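Local coordinates for conserved Hypothetical Protein TT1486 (Thermus thermophilus, PDB 2CU5) that is of uncharacterised function but belongs to the UPF0047 (YjbQ) family and may act as a secondary thiamine-phosphate synthase, at residues Gly29-Val34 / Ala98-Leu103. Sequence-based numbering, arbitrary orientation.
Sequences GHTGLV and AEKGRL
Gly32 and Ala98 form an antiparallel hydrogen-bonded pair that joins strand 32-37 to strand 93-99, where the latter runs into the type I' turn Glu99-Arg102 of a beta hairpin. Two bonds define the pair: Gly32 N to Ala98 O at 2.9 Å, and Ala98 N to Gly32 O, bent to 135° at the hydrogen, with the donor above the carbonyl plane. The tight part includes the buried apolar side, where Val34 CG2 lies 3.6 Å from Ala98 CB; Leu27 touches both side chains, and Leu103 CD2 stands farther from Val34 CG2, at 4.5 Å. Close backbone packing continues at the turn. Gly101 N donates to His30 O with a nearly straight bond, 169° at the hydrogen. Gly29 and Gly101 both have positive phi, and here the two backbones touch directly, glycine against glycine, with CA atoms 3.4 Å apart. The solvent side is looser: a water accepts from Gly29 N and donates weakly to Gly101 O. On the exposed edge, Thr31 has OG1 beside its own backbone N (chi1 -71°), and OG1 accepts a hydrogen bond from Lys100 N at 2.8 Å while Lys100 CG sits 3.7 Å from the same OG1.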
ATOM      1  N   GLY A  29      -8.439  23.276   9.779  1.00 25.89           N
ATOM      2  CA  GLY A  29      -9.877  23.089   9.658  1.00 24.84           C
ATOM      3  C   GLY A  29     -10.392  22.612   8.309  1.00 25.63           C
ATOM      4  O   GLY A  29     -11.585  22.709   8.028  1.00 23.78           O
ATOM      5  N   HIS A  30      -9.504  22.090   7.472  1.00 24.34           N
ATOM      6  CA  HIS A  30      -9.891  21.601   6.150  1.00 25.41           C
ATOM      7  C   HIS A  30     -10.926  20.474   6.188  1.00 24.76           C
ATOM      8  O   HIS A  30     -10.958  19.670   7.120  1.00 23.78           O
ATOM      9  CB  HIS A  30      -8.651  21.096   5.402  1.00 28.77           C
ATOM     10  CG  HIS A  30      -8.954  20.426   4.093  1.00 29.55           C
ATOM     11  ND1 HIS A  30      -9.392  21.118   2.984  1.00 30.20           N
ATOM     12  CD2 HIS A  30      -8.879  19.126   3.717  1.00 29.48           C
ATOM     13  CE1 HIS A  30      -9.572  20.274   1.983  1.00 31.20           C
ATOM     14  NE2 HIS A  30      -9.268  19.059   2.401  1.00 29.76           N
ATOM     15  N   THR A  31     -11.780  20.443   5.169  1.00 23.90           N
ATOM     16  CA  THR A  31     -12.779  19.391   5.016  1.00 23.93           C
ATOM     17  C   THR A  31     -12.560  18.808   3.625  1.00 23.15           C
ATOM     18  O   THR A  31     -12.672  19.512   2.623  1.00 24.03           O
ATOM     19  CB  THR A  31     -14.223  19.920   5.109  1.00 25.31           C
ATOM     20  OG1 THR A  31     -14.508  20.298   6.459  1.00 23.75           O
ATOM     21  CG2 THR A  31     -15.213  18.841   4.676  1.00 24.62           C
ATOM     22  N   GLY A  32     -12.231  17.523   3.570  1.00 21.15           N
ATOM     23  CA  GLY A  32     -11.984  16.873   2.294  1.00 21.19           C
ATOM     24  C   GLY A  32     -10.854  15.873   2.443  1.00 20.06           C
ATOM     25  O   GLY A  32     -10.396  15.618   3.556  1.00 19.19           O
ATOM     26  N   LEU A  33     -10.393  15.311   1.333  1.00 19.55           N
ATOM     27  CA  LEU A  33      -9.310  14.338   1.388  1.00 18.53           C
ATOM     28  C   LEU A  33      -7.982  14.999   1.738  1.00 18.76           C
ATOM     29  O   LEU A  33      -7.760  16.176   1.449  1.00 19.45           O
ATOM     30  CB  LEU A  33      -9.203  13.594   0.052  1.00 18.14           C
ATOM     31  CG  LEU A  33     -10.351  12.608  -0.188  1.00 17.19           C
ATOM     32  CD1 LEU A  33     -10.365  12.127  -1.628  1.00 17.00           C
ATOM     33  CD2 LEU A  33     -10.199  11.442   0.776  1.00 17.81           C
ATOM     34  N   VAL A  34      -7.114  14.226   2.382  1.00 16.59           N
ATOM     35  CA  VAL A  34      -5.796  14.685   2.798  1.00 18.37           C
ATOM     36  C   VAL A  34      -4.757  13.681   2.308  1.00 17.69           C
ATOM     37  O   VAL A  34      -4.896  12.478   2.532  1.00 17.28           O
ATOM     38  CB  VAL A  34      -5.697  14.777   4.340  1.00 20.04           C
ATOM     39  CG1 VAL A  34      -4.288  15.166   4.750  1.00 21.82           C
ATOM     40  CG2 VAL A  34      -6.712  15.792   4.874  1.00 20.17           C
ATOM     41  N   ALA A  98     -10.955  14.078   5.945  1.00 19.05           N
ATOM     42  CA  ALA A  98     -10.890  15.009   7.058  1.00 20.48           C
ATOM     43  C   ALA A  98     -12.171  15.831   7.078  1.00 21.18           C
ATOM     44  O   ALA A  98     -12.753  16.119   6.034  1.00 20.83           O
ATOM     45  CB  ALA A  98      -9.679  15.930   6.913  1.00 19.86           C
ATOM     46  N   GLU A  99     -12.617  16.189   8.273  1.00 21.93           N
ATOM     47  CA  GLU A  99     -13.813  17.001   8.418  1.00 24.05           C
ATOM     48  C   GLU A  99     -13.512  18.103   9.417  1.00 23.44           C
ATOM     49  O   GLU A  99     -13.266  17.838  10.593  1.00 20.32           O
ATOM     50  CB  GLU A  99     -14.983  16.154   8.911  1.00 28.52           C
ATOM     51  CG  GLU A  99     -16.265  16.946   9.123  1.00 35.55           C
ATOM     52  CD  GLU A  99     -17.431  16.066   9.523  1.00 39.97           C
ATOM     53  OE1 GLU A  99     -17.866  15.240   8.692  1.00 42.97           O
ATOM     54  OE2 GLU A  99     -17.911  16.192  10.671  1.00 44.05           O
ATOM     55  N   LYS A 100     -13.510  19.338   8.928  1.00 23.83           N
ATOM     56  CA  LYS A 100     -13.241  20.497   9.763  1.00 23.89           C
ATOM     57  C   LYS A 100     -11.960  20.361  10.584  1.00 23.81           C
ATOM     58  O   LYS A 100     -11.943  20.616  11.790  1.00 23.69           O
ATOM     59  CB  LYS A 100     -14.449  20.759  10.667  1.00 26.42           C
ATOM     60  CG  LYS A 100     -15.716  21.032   9.860  1.00 30.19           C
ATOM     61  CD  LYS A 100     -16.968  21.136  10.718  1.00 34.75           C
ATOM     62  CE  LYS A 100     -18.196  21.359   9.839  1.00 35.78           C
ATOM     63  NZ  LYS A 100     -19.467  21.398  10.618  1.00 38.65           N
ATOM     64  N   GLY A 101     -10.884  19.957   9.916  1.00 23.69           N
ATOM     65  CA  GLY A 101      -9.600  19.824  10.578  1.00 23.11           C
ATOM     66  C   GLY A 101      -9.345  18.534  11.327  1.00 23.96           C
ATOM     67  O   GLY A 101      -8.278  18.371  11.915  1.00 23.76           O
ATOM     68  N   ARG A 102     -10.308  17.620  11.321  1.00 23.67           N
ATOM     69  CA  ARG A 102     -10.130  16.353  12.015  1.00 23.51           C
ATOM     70  C   ARG A 102     -10.248  15.164  11.074  1.00 21.45           C
ATOM     71  O   ARG A 102     -11.173  15.079  10.269  1.00 20.53           O
ATOM     72  CB  ARG A 102     -11.140  16.230  13.157  1.00 25.77           C
ATOM     73  CG  ARG A 102     -10.884  17.231  14.282  1.00 32.12           C
ATOM     74  CD  ARG A 102     -11.844  17.047  15.443  1.00 37.02           C
ATOM     75  NE  ARG A 102     -11.578  17.992  16.527  1.00 42.09           N
ATOM     76  CZ  ARG A 102     -11.695  19.315  16.421  1.00 43.32           C
ATOM     77  NH1 ARG A 102     -12.074  19.867  15.275  1.00 43.44           N
ATOM     78  NH2 ARG A 102     -11.433  20.088  17.466  1.00 44.35           N
ATOM     79  N   LEU A 103      -9.295  14.247  11.181  1.00 22.46           N
ATOM     80  CA  LEU A 103      -9.285  13.058  10.343  1.00 20.12           C
ATOM     81  C   LEU A 103     -10.444  12.136  10.701  1.00 20.48           C
ATOM     82  O   LEU A 103     -10.714  11.904  11.877  1.00 21.78           O
ATOM     83  CB  LEU A 103      -7.955  12.322  10.511  1.00 19.47           C
ATOM     84  CG  LEU A 103      -6.730  13.080   9.991  1.00 20.51           C
ATOM     85  CD1 LEU A 103      -5.445  12.408  10.483  1.00 19.70           C
ATOM     86  CD2 LEU A 103      -6.780  13.128   8.477  1.00 19.34           C
TER
HETATM   87  O   HOH W   1      -7.086  21.580  11.761  1.00 24.33           O